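Local coordinates for protein dehydroascorbate reductase (Chlamydomonas reinhardtii, PDB 5XFT) that probably catalyses the reduction of dehydroascorbate to ascorbate with two glutathione molecules, as a member of the DHAR family of the glutathione S-transferase superfamily, at residues A101-N106 with E127-M132; A109-P114 with V167-F172; G143-G148 with H185-A190. All blocks are in the same frame, centred on the assembly; numbering follows the deposited sequence.

Downstream of the thioredoxin-like N-terminal part, the chain reaches the helical part at 101-106, the approach to and first turn of helix 103-112. Contact 1 closes the first loop, a hairpin of helices 103-112 and 118-138. Contact 2 opens at the far end of helix 103-112, inside that loop, and closes only on helix 153-173, so contacts 1 and 2 cross. Contact 3 begins after contact 1 has closed, in the loop before helix 153-173, and ends on helix 182-193; it crosses contact 2 and is in series with contact 1. Contacts 1 and 3 touch where Met132 packs on Phe146, whereas contacts 2 and 3 stay about 7 Å apart at their nearest atoms.

Contact 1 (A101-N106 with E127-M132); sequences AKLFPN and EQLAGM
A bend at chi2 (-76°) turns the Gln128 side chain, whose CG lies opposite its own carbonyl carbon, so that its amide reaches the turn leading into helix 103-112, where the backbone of Lys102 meets it. Lys102, at the N-cap position, donates its backbone N-H to Gln128 OE1, with Lys102 N and OE1 3.0 Å apart and the N-H pointing at the oxygen at 161°. The donor stands above the carbonyl plane of the glutamine, not on a lone pair. The backbone N atoms of Ala101 and Leu103 also lie near this oxygen but are poorly aimed, so one bond joins the two segments here.

The other half of the amide runs beside the lysine: Gln128 NE2 lies 3.5 Å from Lys102 CB and also passes CG and CD, the two side chains crossing at about a right angle while the rest of the extended lysine leads away. Lower on the glutamine, Asn106 ND2 lies 3.6 Å from Gln128 CG, a packing contact in which the two amide planes are turned 68° apart.

Apolar packing continues the contact on the buried side. Leu103 splits its methyls between two neighbours: CD1 meets Leu129 CD2 at 3.7 Å, and CD2 rests 3.9 Å from the sulfur SD of Met132. It crosses both side chains at about a right angle.

The contact thus combines a polar, partly solvent-facing side at Ala101, Lys102 and Gln128 with an apolar side at Leu103, Leu129 and Met132. Asn106 also packs on Lys121, Ala124 and Leu125, nearer the N-terminal end of helix 118-138. Leu129 and Met132 extend the apolar layer to Leu162 and Leu158 of helix 153-173 and to Leu184 of helix 182-193, placing this junction of helices 103-112 and 118-138 against two further helices of the C-terminal domain.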
# COMPACT_ATOMS: atom_id res chain seq x y z
N ALA A 101 3.75 -11.25 4.88
CA ALA A 101 2.36 -11.58 5.19
C ALA A 101 1.91 -11.03 6.53
O ALA A 101 0.71 -10.85 6.74
CB ALA A 101 2.15 -13.09 5.14
N LYS A 102 2.84 -10.77 7.46
CA LYS A 102 2.48 -10.25 8.77
C LYS A 102 3.21 -8.95 9.09
O LYS A 102 3.26 -8.55 10.26
CB LYS A 102 2.75 -11.28 9.86
CG LYS A 102 2.40 -12.72 9.50
CD LYS A 102 2.77 -13.62 10.66
CE LYS A 102 2.84 -15.08 10.26
NZ LYS A 102 3.43 -15.90 11.36
N LEU A 103 3.79 -8.30 8.09
CA LEU A 103 4.41 -7.00 8.30
C LEU A 103 3.40 -6.02 8.90
O LEU A 103 3.60 -5.50 10.01
CB LEU A 103 4.95 -6.48 6.96
CG LEU A 103 5.40 -5.03 6.86
CD1 LEU A 103 6.58 -4.79 7.78
CD2 LEU A 103 5.76 -4.69 5.42
N PHE A 104 2.30 -5.78 8.19
CA PHE A 104 1.30 -4.82 8.64
C PHE A 104 0.63 -5.23 9.95
O PHE A 104 0.49 -4.38 10.84
CB PHE A 104 0.28 -4.59 7.52
CG PHE A 104 -0.80 -3.61 7.87
CD1 PHE A 104 -2.03 -4.05 8.32
CD2 PHE A 104 -0.59 -2.25 7.75
CE1 PHE A 104 -3.03 -3.15 8.65
CE2 PHE A 104 -1.58 -1.34 8.07
CZ PHE A 104 -2.80 -1.80 8.52
N PRO A 105 0.18 -6.49 10.14
CA PRO A 105 -0.43 -6.83 11.43
C PRO A 105 0.51 -6.68 12.62
O PRO A 105 0.07 -6.22 13.68
CB PRO A 105 -0.85 -8.30 11.24
CG PRO A 105 -1.07 -8.42 9.77
CD PRO A 105 -0.01 -7.56 9.15
N ASN A 106 1.77 -7.08 12.49
CA ASN A 106 2.71 -6.94 13.60
C ASN A 106 2.97 -5.47 13.89
O ASN A 106 3.00 -5.05 15.06
CB ASN A 106 4.04 -7.64 13.28
CG ASN A 106 3.89 -9.15 13.18
OD1 ASN A 106 3.04 -9.75 13.84
ND2 ASN A 106 4.73 -9.77 12.36
N GLU A 127 11.35 -10.38 12.13
CA GLU A 127 11.42 -11.54 11.25
C GLU A 127 10.85 -11.23 9.87
O GLU A 127 11.42 -11.64 8.84
CB GLU A 127 10.70 -12.74 11.88
CG GLU A 127 10.48 -13.88 10.91
CD GLU A 127 10.06 -15.17 11.58
OE1 GLU A 127 10.66 -16.21 11.26
OE2 GLU A 127 9.14 -15.15 12.42
N GLN A 128 9.74 -10.50 9.81
CA GLN A 128 9.16 -10.13 8.52
C GLN A 128 10.14 -9.27 7.71
O GLN A 128 10.43 -9.57 6.54
CB GLN A 128 7.84 -9.39 8.73
CG GLN A 128 6.77 -10.22 9.42
CD GLN A 128 6.14 -11.23 8.49
OE1 GLN A 128 5.80 -10.91 7.35
NE2 GLN A 128 5.96 -12.45 8.97
N LEU A 129 10.64 -8.20 8.32
CA LEU A 129 11.59 -7.33 7.64
C LEU A 129 12.85 -8.09 7.23
O LEU A 129 13.49 -7.76 6.23
CB LEU A 129 11.96 -6.15 8.54
CG LEU A 129 10.84 -5.18 8.88
CD1 LEU A 129 11.36 -4.11 9.83
CD2 LEU A 129 10.31 -4.55 7.61
N ALA A 130 13.22 -9.11 8.01
CA ALA A 130 14.36 -9.94 7.65
C ALA A 130 14.06 -10.74 6.39
O ALA A 130 14.89 -10.79 5.47
CB ALA A 130 14.73 -10.86 8.80
N GLY A 131 12.90 -11.38 6.33
CA GLY A 131 12.48 -12.09 5.13
C GLY A 131 12.54 -11.23 3.88
O GLY A 131 13.18 -11.59 2.89
N MET A 132 11.88 -10.06 3.93
CA MET A 132 11.89 -9.16 2.78
C MET A 132 13.30 -8.75 2.42
O MET A 132 13.68 -8.74 1.24
CB MET A 132 11.03 -7.93 3.07
CG MET A 132 9.58 -8.24 3.36
SD MET A 132 8.71 -6.83 4.08
CE MET A 132 8.93 -5.60 2.80

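Contact 2 (A109-P114 with V167-F172); sequences AILIGP and VALKHF
Leu111 overlaps three residues of helix 153-173 with its two methyls. CD1 meets the methyl CB of Ala168 at 3.7 Å, while CD2 lies between Leu169 and Phe172, 3.8 Å from Leu169 CD2 and 3.9 Å from Phe172 CB. The leucine reaches the phenylalanine mainly at the root of its side chain, approaching the ring itself obliquely, and the two side chains cross at about a right angle. Ala168, Leu169 and Phe172 thus bracket the leucine along about one turn of the helix.

Leu169 CD2 serves a second neighbour too, lying 3.7 Å from Ile110 CG2. The isoleucine's chi1 of -69° sets this branch methyl opposite the backbone N and beside the carbonyl carbon, from where it meets the leucine. The contact between the segments is wholly apolar, made by aliphatic carbons alone.

One face of the Phe172 ring is covered by its chain neighbour: His171 ND1 stands 3.5 Å above the plane, over its centre. Phe172 also packs on Trp211 of helix 204-212. Phe107, one turn back on helix 103-112, touches Ala168 and Leu169, while Leu125 of helix 118-138 touches Ile110 and Leu169. Helices 103-112 and 153-173, not consecutive in the chain, are thereby packed against each other in the all-helical C-terminal domain of the glutathione S-transferase fold.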
# COMPACT_ATOMS: atom_id res chain seq x y z
N ALA A 109 -0.02 -4.15 15.65
CA ALA A 109 -0.08 -4.62 17.03
C ALA A 109 0.95 -3.90 17.90
O ALA A 109 0.76 -3.77 19.11
CB ALA A 109 0.14 -6.13 17.09
N ILE A 110 2.05 -3.45 17.28
CA ILE A 110 3.02 -2.64 18.00
C ILE A 110 2.44 -1.26 18.29
O ILE A 110 2.54 -0.75 19.41
CB ILE A 110 4.32 -2.54 17.19
CG1 ILE A 110 5.03 -3.90 17.17
CG2 ILE A 110 5.23 -1.44 17.75
CD1 ILE A 110 6.16 -3.96 16.18
N LEU A 111 1.80 -0.64 17.29
CA LEU A 111 1.32 0.72 17.49
C LEU A 111 0.17 0.78 18.49
O LEU A 111 0.14 1.67 19.35
CB LEU A 111 0.90 1.36 16.17
CG LEU A 111 2.01 2.01 15.33
CD1 LEU A 111 1.41 2.84 14.20
CD2 LEU A 111 2.94 2.86 16.19
N ILE A 112 -0.79 -0.14 18.39
CA ILE A 112 -2.06 0.03 19.09
C ILE A 112 -2.46 -1.22 19.87
O ILE A 112 -3.64 -1.42 20.17
CB ILE A 112 -3.17 0.43 18.10
CG1 ILE A 112 -3.43 -0.68 17.09
CG2 ILE A 112 -2.82 1.71 17.36
CD1 ILE A 112 -4.48 -0.31 16.05
N GLY A 113 -1.49 -2.05 20.23
CA GLY A 113 -1.78 -3.27 20.93
C GLY A 113 -1.50 -3.20 22.42
O GLY A 113 -1.02 -2.19 22.94
N PRO A 114 -1.83 -4.28 23.14
CA PRO A 114 -1.50 -4.35 24.56
C PRO A 114 0.01 -4.41 24.78
O PRO A 114 0.75 -4.98 23.99
CB PRO A 114 -2.17 -5.65 25.02
CG PRO A 114 -3.23 -5.92 24.00
CD PRO A 114 -2.69 -5.40 22.71
N VAL A 167 7.47 5.11 8.80
CA VAL A 167 7.07 6.46 9.16
C VAL A 167 6.40 6.47 10.53
O VAL A 167 6.82 7.18 11.46
CB VAL A 167 6.14 7.06 8.09
CG1 VAL A 167 5.52 8.35 8.59
CG2 VAL A 167 6.92 7.31 6.80
N ALA A 168 5.35 5.66 10.68
CA ALA A 168 4.57 5.68 11.91
C ALA A 168 5.39 5.20 13.10
O ALA A 168 5.31 5.77 14.19
CB ALA A 168 3.32 4.82 11.75
N LEU A 169 6.19 4.14 12.91
CA LEU A 169 6.98 3.64 14.03
C LEU A 169 8.03 4.65 14.46
O LEU A 169 8.25 4.85 15.66
CB LEU A 169 7.62 2.30 13.68
CG LEU A 169 6.72 1.07 13.68
CD1 LEU A 169 7.56 -0.16 13.38
CD2 LEU A 169 5.99 0.91 14.99
N LYS A 170 8.68 5.31 13.49
CA LYS A 170 9.64 6.34 13.85
C LYS A 170 8.97 7.49 14.59
O LYS A 170 9.55 8.06 15.52
CB LYS A 170 10.35 6.86 12.59
CG LYS A 170 11.19 8.11 12.81
CD LYS A 170 12.32 7.87 13.79
CE LYS A 170 13.28 9.06 13.82
NZ LYS A 170 12.59 10.33 14.19
N HIS A 171 7.73 7.82 14.22
CA HIS A 171 7.10 8.99 14.84
C HIS A 171 6.56 8.68 16.24
O HIS A 171 6.73 9.47 17.17
CB HIS A 171 5.98 9.52 13.95
CG HIS A 171 5.21 10.64 14.56
ND1 HIS A 171 4.08 10.44 15.33
CD2 HIS A 171 5.42 11.98 14.54
CE1 HIS A 171 3.62 11.61 15.74
NE2 HIS A 171 4.41 12.56 15.27
N PHE A 172 5.89 7.54 16.40
CA PHE A 172 5.21 7.22 17.64
C PHE A 172 6.08 6.46 18.64
O PHE A 172 5.76 6.46 19.84
CB PHE A 172 3.95 6.39 17.36
CG PHE A 172 2.86 7.16 16.67
CD1 PHE A 172 2.13 8.11 17.36
CD2 PHE A 172 2.57 6.93 15.34
CE1 PHE A 172 1.12 8.82 16.73
CE2 PHE A 172 1.56 7.63 14.71
CZ PHE A 172 0.84 8.58 15.40

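Contact 3 (G143-G148 with H185-A190); sequences GPLFGG and HKYLAA
Pro144 brings its ring against helix 182-193, with CG 3.9 Å from the methyl CB of Ala190, and its carbonyl O faces the edge of the Tyr187 ring, near the ring plane and 3.3 Å from CD1. Next in sequence, Leu145 sends CD2 into the angle between these two helix residues, 3.7 Å from Tyr187 CE1 and 3.9 Å from Ala190 CB. Phe146 then turns its edge to the face of Tyr187 in an offset edge-to-face pair, the centroids 5.3 Å apart and the planes at 79°. Its CD1 and CE1 do the touching, beside CZ and OH of the tyrosine. Leu145 to Gly148 form a type I beta turn, with a weak bond from Gly148 N to Leu145 O (2.9 Å) and a second from Leu145 N back to Gly148 O (3.0 Å).

A chi1 of -178° swings the Tyr187 ring opposite its backbone N and out toward the loop, and its hydroxyl is hydrogen-bonded to Asp155 OD1 at helix 153-173. Asp155 also accepts the backbone N-H groups of Phe146 and Gly147, so one carboxylate holds both the turn and the tyrosine. A leucine in place of Tyr187 would probably leave Asp155 without its hydroxyl partner and the edge of Phe146 without an aromatic face.

The arrangement is a buried aromatic and aliphatic junction between an interhelical loop and a later helix, within the helical C-terminal domain of the glutathione S-transferase fold.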
# COMPACT_ATOMS: atom_id res chain seq x y z
N GLY A 143 17.32 -6.35 -9.83
CA GLY A 143 16.91 -5.00 -9.52
C GLY A 143 16.57 -4.82 -8.05
O GLY A 143 16.47 -5.79 -7.29
N PRO A 144 16.39 -3.57 -7.62
CA PRO A 144 16.16 -3.29 -6.19
C PRO A 144 14.73 -3.51 -5.71
O PRO A 144 14.50 -3.54 -4.49
CB PRO A 144 16.57 -1.82 -6.05
CG PRO A 144 16.29 -1.24 -7.40
CD PRO A 144 16.48 -2.33 -8.42
N LEU A 145 13.77 -3.66 -6.62
CA LEU A 145 12.39 -3.94 -6.25
C LEU A 145 12.09 -5.43 -6.38
O LEU A 145 12.82 -6.18 -7.02
CB LEU A 145 11.42 -3.14 -7.12
CG LEU A 145 11.75 -1.68 -7.37
CD1 LEU A 145 10.74 -1.11 -8.33
CD2 LEU A 145 11.75 -0.92 -6.06
N PHE A 146 10.98 -5.85 -5.76
CA PHE A 146 10.53 -7.22 -5.92
C PHE A 146 10.27 -7.57 -7.38
O PHE A 146 10.29 -8.75 -7.74
CB PHE A 146 9.27 -7.47 -5.09
CG PHE A 146 9.51 -7.47 -3.61
CD1 PHE A 146 9.25 -6.34 -2.86
CD2 PHE A 146 9.99 -8.61 -2.97
CE1 PHE A 146 9.46 -6.34 -1.50
CE2 PHE A 146 10.21 -8.61 -1.61
CZ PHE A 146 9.94 -7.47 -0.87
N GLY A 147 10.00 -6.57 -8.22
CA GLY A 147 9.82 -6.78 -9.64
C GLY A 147 11.03 -6.32 -10.41
O GLY A 147 10.92 -5.77 -11.51
N GLY A 148 12.21 -6.52 -9.82
CA GLY A 148 13.45 -6.10 -10.42
C GLY A 148 13.57 -4.60 -10.56
O GLY A 148 13.80 -3.88 -9.59
N HIS A 185 16.69 -0.51 2.83
CA HIS A 185 16.94 0.92 2.71
C HIS A 185 17.06 1.32 1.24
O HIS A 185 16.46 2.31 0.81
CB HIS A 185 18.20 1.31 3.49
CG HIS A 185 18.04 1.21 4.97
ND1 HIS A 185 17.50 2.23 5.73
CD2 HIS A 185 18.35 0.22 5.84
CE1 HIS A 185 17.48 1.87 6.99
NE2 HIS A 185 17.99 0.66 7.09
N LYS A 186 17.81 0.54 0.45
CA LYS A 186 17.86 0.85 -0.97
C LYS A 186 16.53 0.58 -1.66
O LYS A 186 16.22 1.21 -2.67
CB LYS A 186 18.99 0.10 -1.68
CG LYS A 186 19.32 -1.25 -1.11
CD LYS A 186 20.60 -1.83 -1.72
CE LYS A 186 21.85 -1.03 -1.33
NZ LYS A 186 23.06 -1.49 -2.07
N TYR A 187 15.72 -0.35 -1.12
CA TYR A 187 14.36 -0.51 -1.62
C TYR A 187 13.56 0.77 -1.44
O TYR A 187 12.92 1.26 -2.38
CB TYR A 187 13.68 -1.68 -0.90
CG TYR A 187 12.27 -2.00 -1.34
CD1 TYR A 187 11.99 -2.42 -2.64
CD2 TYR A 187 11.22 -1.94 -0.44
CE1 TYR A 187 10.70 -2.74 -3.02
CE2 TYR A 187 9.92 -2.25 -0.82
CZ TYR A 187 9.66 -2.65 -2.11
OH TYR A 187 8.36 -2.96 -2.47
N LEU A 188 13.62 1.36 -0.24
CA LEU A 188 12.90 2.61 0.00
C LEU A 188 13.41 3.72 -0.91
O LEU A 188 12.62 4.44 -1.52
CB LEU A 188 13.00 3.00 1.47
CG LEU A 188 12.03 2.23 2.37
CD1 LEU A 188 12.59 2.05 3.77
CD2 LEU A 188 10.67 2.91 2.41
N ALA A 189 14.74 3.87 -1.02
CA ALA A 189 15.27 4.90 -1.92
C ALA A 189 14.81 4.67 -3.35
O ALA A 189 14.44 5.63 -4.05
CB ALA A 189 16.80 4.91 -1.84
N ALA A 190 14.81 3.42 -3.81
CA ALA A 190 14.38 3.10 -5.16
C ALA A 190 12.91 3.48 -5.37
O ALA A 190 12.56 4.08 -6.39
CB ALA A 190 14.60 1.62 -5.45